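Local coordinates for protein nigerythrin (Desulfovibrio vulgaris subsp. vulgaris, PDB 1YUZ) that acts as an NADH peroxidase in vitro, pairing a rubredoxin-like iron centre with a hemerythrin-like diiron centre, at residues T143-R155 and G178-C192. Numbering follows the deposited sequence.
With FE2 (Fe (II) ion), chain G; FE (Fe (III) ion), chain H; FE (Fe (III) ion), chain F.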
ATOM      1  N   THR B 143      10.372   0.544  16.674  1.00  9.17           N
ATOM      2  CA  THR B 143      10.168   1.757  15.893  1.00  9.25           C
ATOM      3  C   THR B 143      10.892   1.659  14.556  1.00  9.19           C
ATOM      4  O   THR B 143      10.318   1.960  13.506  1.00  9.17           O
ATOM      5  CB  THR B 143      10.683   2.999  16.648  1.00  9.41           C
ATOM      6  OG1 THR B 143       9.795   3.297  17.730  1.00  9.94           O
ATOM      7  CG2 THR B 143      10.770   4.205  15.724  1.00  9.61           C
ATOM      8  N   ARG B 144      12.156   1.245  14.591  0.50  9.24           N
ATOM      9  CA  ARG B 144      12.931   1.115  13.365  0.50  9.31           C
ATOM     10  C   ARG B 144      12.258   0.142  12.404  0.50  9.06           C
ATOM     11  O   ARG B 144      12.122   0.430  11.215  0.50  8.97           O
ATOM     12  CB  ARG B 144      14.361   0.650  13.670  0.50  9.73           C
ATOM     13  CG  ARG B 144      15.260   1.732  14.257  0.50 10.33           C
ATOM     14  CD  ARG B 144      16.696   1.610  13.739  0.50 10.93           C
ATOM     15  NE  ARG B 144      17.557   2.696  14.205  0.50 11.54           N
ATOM     16  CZ  ARG B 144      17.311   3.986  14.000  0.50 11.48           C
ATOM     17  NH1 ARG B 144      16.225   4.355  13.334  0.50 11.76           N
ATOM     18  NH2 ARG B 144      18.140   4.908  14.464  0.50 11.74           N
ATOM     19  N   ALA B 145      11.831  -1.008  12.917  1.00  8.79           N
ATOM     20  CA  ALA B 145      11.166  -2.001  12.079  1.00  8.48           C
ATOM     21  C   ALA B 145       9.873  -1.426  11.504  1.00  8.30           C
ATOM     22  O   ALA B 145       9.633  -1.509  10.300  1.00  8.20           O
ATOM     23  CB  ALA B 145      10.865  -3.268  12.891  1.00  8.63           C
ATOM     24  N   LYS B 146       9.056  -0.834  12.372  1.00  7.99           N
ATOM     25  CA  LYS B 146       7.777  -0.245  11.983  1.00  7.80           C
ATOM     26  C   LYS B 146       7.913   0.740  10.828  1.00  7.71           C
ATOM     27  O   LYS B 146       7.127   0.707   9.877  1.00  7.53           O
ATOM     28  CB  LYS B 146       7.143   0.441  13.202  1.00  8.00           C
ATOM     29  CG  LYS B 146       5.835   1.191  12.951  1.00  7.97           C
ATOM     30  CD  LYS B 146       6.077   2.641  12.558  1.00  8.24           C
ATOM     31  CE  LYS B 146       4.783   3.441  12.498  1.00  8.35           C
ATOM     32  NZ  LYS B 146       3.943   3.093  11.317  1.00  8.54           N
ATOM     33  N   LEU B 147       8.909   1.613  10.909  1.00  7.69           N
ATOM     34  CA  LEU B 147       9.133   2.617   9.874  1.00  7.75           C
ATOM     35  C   LEU B 147       9.493   1.997   8.533  1.00  7.55           C
ATOM     36  O   LEU B 147       9.059   2.473   7.484  1.00  7.62           O
ATOM     37  CB  LEU B 147      10.236   3.577  10.309  1.00  7.89           C
ATOM     38  CG  LEU B 147       9.841   4.498  11.467  1.00  8.10           C
ATOM     39  CD1 LEU B 147      11.082   5.166  12.030  1.00  8.56           C
ATOM     40  CD2 LEU B 147       8.832   5.527  10.994  1.00  8.78           C
ATOM     41  N   ALA B 148      10.291   0.938   8.562  1.00  7.44           N
ATOM     42  CA  ALA B 148      10.683   0.287   7.324  1.00  7.39           C
ATOM     43  C   ALA B 148       9.503  -0.437   6.687  1.00  7.44           C
ATOM     44  O   ALA B 148       9.388  -0.477   5.466  1.00  7.26           O
ATOM     45  CB  ALA B 148      11.818  -0.694   7.586  1.00  7.52           C
ATOM     46  N   GLU B 149       8.610  -0.992   7.503  1.00  7.49           N
ATOM     47  CA  GLU B 149       7.481  -1.740   6.958  1.00  7.61           C
ATOM     48  C   GLU B 149       6.565  -0.899   6.080  1.00  7.57           C
ATOM     49  O   GLU B 149       6.085  -1.374   5.055  1.00  7.43           O
ATOM     50  CB  GLU B 149       6.661  -2.383   8.082  1.00  8.15           C
ATOM     51  CG  GLU B 149       7.486  -3.122   9.138  1.00  9.04           C
ATOM     52  CD  GLU B 149       8.277  -4.307   8.603  1.00  9.73           C
ATOM     53  OE1 GLU B 149       8.782  -4.251   7.461  1.00  9.86           O
ATOM     54  OE2 GLU B 149       8.417  -5.297   9.352  1.00 11.01           O
ATOM     55  N   SER B 150       6.311   0.347   6.464  1.00  7.41           N
ATOM     56  CA  SER B 150       5.443   1.160   5.630  1.00  7.60           C
ATOM     57  C   SER B 150       6.153   1.517   4.322  1.00  7.48           C
ATOM     58  O   SER B 150       5.507   1.721   3.300  1.00  7.60           O
ATOM     59  CB  SER B 150       4.975   2.408   6.384  1.00  7.79           C
ATOM     60  OG  SER B 150       6.058   3.159   6.890  1.00  7.98           O
ATOM     61  N   VAL B 151       7.482   1.587   4.354  1.00  7.53           N
ATOM     62  CA  VAL B 151       8.242   1.862   3.138  1.00  7.47           C
ATOM     63  C   VAL B 151       8.126   0.622   2.249  1.00  7.28           C
ATOM     64  O   VAL B 151       7.941   0.728   1.039  1.00  7.14           O
ATOM     65  CB  VAL B 151       9.728   2.153   3.455  1.00  7.54           C
ATOM     66  CG1 VAL B 151      10.569   2.077   2.186  1.00  7.86           C
ATOM     67  CG2 VAL B 151       9.857   3.537   4.072  1.00  8.05           C
ATOM     68  N   HIS B 152       8.215  -0.558   2.853  1.00  7.10           N
ATOM     69  CA  HIS B 152       8.090  -1.801   2.098  1.00  6.94           C
ATOM     70  C   HIS B 152       6.719  -1.872   1.438  1.00  6.91           C
ATOM     71  O   HIS B 152       6.587  -2.306   0.292  1.00  6.84           O
ATOM     72  CB  HIS B 152       8.252  -3.004   3.025  1.00  6.92           C
ATOM     73  CG  HIS B 152       9.606  -3.105   3.652  1.00  6.98           C
ATOM     74  ND1 HIS B 152       9.875  -3.957   4.701  1.00  7.12           N
ATOM     75  CD2 HIS B 152      10.770  -2.472   3.372  1.00  7.14           C
ATOM     76  CE1 HIS B 152      11.146  -3.844   5.041  1.00  7.17           C
ATOM     77  NE2 HIS B 152      11.711  -2.949   4.251  1.00  7.11           N
ATOM     78  N   ALA B 153       5.688  -1.457   2.167  1.00  6.99           N
ATOM     79  CA  ALA B 153       4.334  -1.479   1.629  1.00  7.20           C
ATOM     80  C   ALA B 153       4.261  -0.597   0.388  1.00  7.34           C
ATOM     81  O   ALA B 153       3.712  -1.001  -0.636  1.00  7.29           O
ATOM     82  CB  ALA B 153       3.339  -0.997   2.680  1.00  7.24           C
ATOM     83  N   GLU B 154       4.823   0.606   0.471  1.00  7.56           N
ATOM     84  CA  GLU B 154       4.794   1.508  -0.672  1.00  7.85           C
ATOM     85  C   GLU B 154       5.573   0.936  -1.851  1.00  7.74           C
ATOM     86  O   GLU B 154       5.127   1.027  -2.992  1.00  7.64           O
ATOM     87  CB  GLU B 154       5.362   2.877  -0.297  1.00  8.35           C
ATOM     88  CG  GLU B 154       5.326   3.856  -1.458  1.00  9.47           C
ATOM     89  CD  GLU B 154       5.890   5.219  -1.122  1.00 10.17           C
ATOM     90  OE1 GLU B 154       6.046   6.034  -2.055  1.00 11.00           O
ATOM     91  OE2 GLU B 154       6.171   5.485   0.066  1.00 11.05           O
ATOM     92  N   ARG B 155       6.732   0.343  -1.579  1.00  7.59           N
ATOM     93  CA  ARG B 155       7.545  -0.238  -2.642  1.00  7.84           C
ATOM     94  C   ARG B 155       6.782  -1.354  -3.350  1.00  7.69           C
ATOM     95  O   ARG B 155       6.835  -1.468  -4.569  1.00  7.59           O
ATOM     96  CB  ARG B 155       8.859  -0.778  -2.066  1.00  8.46           C
ATOM     97  CG  ARG B 155       9.841   0.309  -1.622  1.00  9.70           C
ATOM     98  CD  ARG B 155      10.881   0.613  -2.699  1.00 11.02           C
ATOM     99  NE  ARG B 155      10.296   0.989  -3.982  1.00 12.20           N
ATOM    100  CZ  ARG B 155       9.691   2.146  -4.229  1.00 12.54           C
ATOM    101  NH1 ARG B 155       9.585   3.056  -3.271  1.00 13.19           N
ATOM    102  NH2 ARG B 155       9.200   2.396  -5.439  1.00 12.71           N
ATOM    103  N   GLY B 178      15.577  -1.519   7.827  1.00 10.50           N
ATOM    104  CA  GLY B 178      14.946  -2.061   6.641  1.00 10.15           C
ATOM    105  C   GLY B 178      14.637  -1.124   5.495  1.00  9.73           C
ATOM    106  O   GLY B 178      13.987  -1.528   4.537  1.00  9.76           O
ATOM    107  N   TYR B 179      15.094   0.120   5.571  1.00  9.46           N
ATOM    108  CA  TYR B 179      14.809   1.063   4.501  1.00  9.26           C
ATOM    109  C   TYR B 179      15.336   0.606   3.147  1.00  9.23           C
ATOM    110  O   TYR B 179      16.482   0.176   3.020  1.00  8.99           O
ATOM    111  CB  TYR B 179      15.394   2.438   4.818  1.00  9.34           C
ATOM    112  CG  TYR B 179      15.113   3.453   3.733  1.00  9.56           C
ATOM    113  CD1 TYR B 179      13.828   3.962   3.539  1.00  9.76           C
ATOM    114  CD2 TYR B 179      16.127   3.887   2.882  1.00  9.78           C
ATOM    115  CE1 TYR B 179      13.563   4.882   2.524  1.00 10.05           C
ATOM    116  CE2 TYR B 179      15.873   4.804   1.866  1.00 10.13           C
ATOM    117  CZ  TYR B 179      14.592   5.297   1.694  1.00 10.29           C
ATOM    118  OH  TYR B 179      14.341   6.221   0.701  1.00 11.05           O
ATOM    119  N   ILE B 180      14.479   0.711   2.140  1.00  9.18           N
ATOM    120  CA  ILE B 180      14.833   0.342   0.780  1.00  9.34           C
ATOM    121  C   ILE B 180      14.515   1.512  -0.130  1.00  9.57           C
ATOM    122  O   ILE B 180      13.429   2.082  -0.059  1.00  9.68           O
ATOM    123  CB  ILE B 180      14.026  -0.880   0.294  1.00  9.10           C
ATOM    124  CG1 ILE B 180      14.428  -2.117   1.098  1.00  9.09           C
ATOM    125  CG2 ILE B 180      14.258  -1.101  -1.204  1.00  9.34           C
ATOM    126  CD1 ILE B 180      13.564  -3.330   0.837  1.00  9.02           C
ATOM    127  N   HIS B 181      15.474   1.872  -0.973  1.00 10.00           N
ATOM    128  CA  HIS B 181      15.283   2.958  -1.915  1.00 10.42           C
ATOM    129  C   HIS B 181      15.407   2.403  -3.325  1.00 10.56           C
ATOM    130  O   HIS B 181      16.282   1.583  -3.595  1.00 10.54           O
ATOM    131  CB  HIS B 181      16.341   4.044  -1.728  1.00 10.85           C
ATOM    132  CG  HIS B 181      15.980   5.343  -2.376  1.00 11.35           C
ATOM    133  ND1 HIS B 181      15.251   6.313  -1.726  1.00 11.66           N
ATOM    134  CD2 HIS B 181      16.188   5.805  -3.632  1.00 11.69           C
ATOM    135  CE1 HIS B 181      15.023   7.317  -2.553  1.00 11.96           C
ATOM    136  NE2 HIS B 181      15.581   7.034  -3.717  1.00 12.01           N
ATOM    137  N   LYS B 182      14.530   2.846  -4.217  1.00 10.87           N
ATOM    138  CA  LYS B 182      14.574   2.409  -5.605  1.00 11.49           C
ATOM    139  C   LYS B 182      15.318   3.471  -6.400  1.00 11.98           C
ATOM    140  O   LYS B 182      14.874   4.610  -6.494  1.00 12.08           O
ATOM    141  CB  LYS B 182      13.162   2.239  -6.171  1.00 11.31           C
ATOM    142  CG  LYS B 182      13.149   1.831  -7.642  1.00 11.30           C
ATOM    143  CD  LYS B 182      11.732   1.606  -8.151  1.00 11.41           C
ATOM    144  CE  LYS B 182      11.716   1.222  -9.628  1.00 11.69           C
ATOM    145  NZ  LYS B 182      12.154   2.341 -10.509  1.00 11.73           N
ATOM    146  N   GLY B 183      16.459   3.097  -6.962  1.00 12.63           N
ATOM    147  CA  GLY B 183      17.224   4.061  -7.731  1.00 13.58           C
ATOM    148  C   GLY B 183      18.330   4.713  -6.927  1.00 14.24           C
ATOM    149  O   GLY B 183      18.499   4.430  -5.740  1.00 14.14           O
ATOM    150  N   GLU B 184      19.061   5.614  -7.578  1.00 14.97           N
ATOM    151  CA  GLU B 184      20.198   6.303  -6.972  1.00 15.72           C
ATOM    152  C   GLU B 184      19.914   7.669  -6.361  1.00 15.89           C
ATOM    153  O   GLU B 184      20.779   8.231  -5.684  1.00 16.03           O
ATOM    154  CB  GLU B 184      21.298   6.486  -8.021  1.00 16.18           C
ATOM    155  CG  GLU B 184      21.635   5.240  -8.807  1.00 16.96           C
ATOM    156  CD  GLU B 184      22.098   4.111  -7.919  1.00 17.24           C
ATOM    157  OE1 GLU B 184      23.036   4.328  -7.123  1.00 17.89           O
ATOM    158  OE2 GLU B 184      21.526   3.007  -8.017  1.00 17.81           O
ATOM    159  N   ASP B 185      18.720   8.205  -6.585  1.00 16.11           N
ATOM    160  CA  ASP B 185      18.394   9.538  -6.088  1.00 16.25           C
ATOM    161  C   ASP B 185      18.139   9.703  -4.591  1.00 15.89           C
ATOM    162  O   ASP B 185      17.017   9.986  -4.176  1.00 15.99           O
ATOM    163  CB  ASP B 185      17.198  10.099  -6.864  1.00 17.07           C
ATOM    164  CG  ASP B 185      17.119  11.615  -6.798  1.00 17.78           C
ATOM    165  OD1 ASP B 185      17.115  12.172  -5.679  1.00 18.61           O
ATOM    166  OD2 ASP B 185      17.058  12.248  -7.873  1.00 18.58           O
ATOM    167  N   PHE B 186      19.180   9.534  -3.783  1.00 15.43           N
ATOM    168  CA  PHE B 186      19.065   9.717  -2.337  1.00 14.86           C
ATOM    169  C   PHE B 186      20.457   9.893  -1.744  1.00 14.57           C
ATOM    170  O   PHE B 186      21.445   9.460  -2.333  1.00 14.58           O
ATOM    171  CB  PHE B 186      18.313   8.542  -1.684  1.00 14.68           C
ATOM    172  CG  PHE B 186      19.102   7.263  -1.592  1.00 14.48           C
ATOM    173  CD1 PHE B 186      19.613   6.837  -0.370  1.00 14.40           C
ATOM    174  CD2 PHE B 186      19.297   6.463  -2.713  1.00 14.43           C
ATOM    175  CE1 PHE B 186      20.300   5.632  -0.265  1.00 14.49           C
ATOM    176  CE2 PHE B 186      19.983   5.255  -2.619  1.00 14.46           C
ATOM    177  CZ  PHE B 186      20.484   4.839  -1.389  1.00 14.43           C
ATOM    178  N   GLU B 187      20.536  10.549  -0.590  1.00 14.19           N
ATOM    179  CA  GLU B 187      21.820  10.802   0.055  1.00 13.69           C
ATOM    180  C   GLU B 187      22.044   9.946   1.289  1.00 13.29           C
ATOM    181  O   GLU B 187      23.149   9.460   1.526  1.00 13.34           O
ATOM    182  CB  GLU B 187      21.933  12.273   0.423  1.00 13.96           C
ATOM    183  N   LYS B 188      20.996   9.770   2.086  1.00 12.69           N
ATOM    184  CA  LYS B 188      21.114   8.968   3.292  1.00 12.16           C
ATOM    185  C   LYS B 188      19.776   8.359   3.666  1.00 11.62           C
ATOM    186  O   LYS B 188      18.731   8.738   3.137  1.00 11.61           O
ATOM    187  CB  LYS B 188      21.641   9.820   4.450  1.00 12.50           C
ATOM    188  CG  LYS B 188      20.670  10.881   4.932  1.00 12.70           C
ATOM    189  CD  LYS B 188      21.307  11.764   5.997  1.00 13.16           C
ATOM    190  CE  LYS B 188      20.311  12.774   6.533  1.00 13.41           C
ATOM    191  NZ  LYS B 188      20.927  13.696   7.522  1.00 13.97           N
ATOM    192  N   CYS B 189      19.821   7.403   4.583  1.00 10.88           N
ATOM    193  CA  CYS B 189      18.619   6.726   5.040  1.00 10.23           C
ATOM    194  C   CYS B 189      17.727   7.673   5.837  1.00 10.14           C
ATOM    195  O   CYS B 189      18.181   8.316   6.777  1.00 10.08           O
ATOM    196  CB  CYS B 189      19.003   5.537   5.911  1.00  9.94           C
ATOM    197  SG  CYS B 189      17.577   4.609   6.466  1.00  9.12           S
ATOM    198  N   PRO B 190      16.439   7.771   5.473  1.00  9.93           N
ATOM    199  CA  PRO B 190      15.530   8.661   6.200  1.00 10.03           C
ATOM    200  C   PRO B 190      15.144   8.116   7.570  1.00 10.05           C
ATOM    201  O   PRO B 190      14.614   8.845   8.408  1.00 10.21           O
ATOM    202  CB  PRO B 190      14.332   8.768   5.260  1.00 10.04           C
ATOM    203  CG  PRO B 190      14.304   7.412   4.620  1.00 10.00           C
ATOM    204  CD  PRO B 190      15.766   7.169   4.308  1.00  9.96           C
ATOM    205  N   ILE B 191      15.412   6.835   7.798  1.00 10.09           N
ATOM    206  CA  ILE B 191      15.072   6.213   9.067  1.00 10.33           C
ATOM    207  C   ILE B 191      16.205   6.273  10.090  1.00 10.56           C
ATOM    208  O   ILE B 191      15.956   6.557  11.261  1.00 10.69           O
ATOM    209  CB  ILE B 191      14.634   4.736   8.858  1.00 10.26           C
ATOM    210  CG1 ILE B 191      13.312   4.696   8.081  1.00 10.17           C
ATOM    211  CG2 ILE B 191      14.482   4.027  10.202  1.00 10.27           C
ATOM    212  CD1 ILE B 191      12.846   3.291   7.719  1.00 10.46           C
ATOM    213  N   CYS B 192      17.443   6.039   9.655  1.00 10.72           N
ATOM    214  CA  CYS B 192      18.582   6.047  10.578  1.00 11.04           C
ATOM    215  C   CYS B 192      19.747   6.948  10.167  1.00 11.43           C
ATOM    216  O   CYS B 192      20.746   7.031  10.880  1.00 11.48           O
ATOM    217  CB  CYS B 192      19.109   4.624  10.768  1.00 10.95           C
ATOM    218  SG  CYS B 192      19.940   3.968   9.308  1.00 10.22           S
TER
HETATM  219 FE   FE2 G 302       8.707  -5.450   5.855  1.00  8.13          FE
HETATM  220 FE    FE H 303      18.580   2.970   7.811  1.00  8.92          FE
HETATM  221 FE    FE F 301       8.428  -7.261   8.799  1.00 10.00          FE
HETATM  222  O   HOH W   1      14.027  -1.200   9.997  1.00 11.48           O
HETATM  223  O   HOH W   2      14.352   6.285  13.420  1.00 18.62           O
HETATM  224  O   HOH W   3      11.481   3.852  -0.835  1.00 14.29           O
HETATM  225  O   HOH W   4       7.628  -7.062   7.018  1.00 13.29           O
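H152 donates a hydrogen bond from NE2 to the backbone O of G178, 2.7 Å long with an N-H...O angle of 155°. The oxygen lies at the ring edge, near the ring plane. The ring's other nitrogen, ND1, binds the iron(II) ion at 2.2 Å. The carbonyl is therefore a second-shell partner: with the metal bond it holds the ring's rotation, and it would probably make the imidazole a stronger donor to the metal. In the conformer given, R144 NH1 makes a weak bond to I191 O, bent to 131°.

Three waters bridge the same surfaces. One joins G178 N to R144 O, weakly at the R144 end. One joins I191 O to R144 NH1, again weakly and in this conformer. The third joins R155 NH1 to I180 O.

The contact joins the ferritin-like four-helix bundle, through helix 136-161, to the rubredoxin-like domain of the same chain. Each side carries iron ligands. E149 bridges the two irons of the diiron site, OE1 to iron(II) and OE2 to iron(III); E40, E73, E115 and E118 supply the other protein ligands besides H152. C189 and C192 bind the rubredoxin-like iron together with C174 and C177.

The apolar contacts lie mostly between the R144 and R155 ends of the contact. With I191 CG1 anti to the carbonyl carbon (chi1 -67°), the branch runs to the helix backbone beside L147 and A148, and CD1 lies 3.7 Å from L147 CB. A148 CB sits 3.5 Å from G178 CA, a close approach to a residue without a side chain. V151 puts both methyls near Y179 CD1, with CG1 also 3.6 Å from I180 O. I180 crosses H152 at about a right angle, its CD1 next to CD2.

Two guanidinium groups lie over aliphatic carbons. C192 CB is centred over a face of R144, and K182 CB lies over a face of R155, toward its rim. K182 NZ forms a salt bridge with D169.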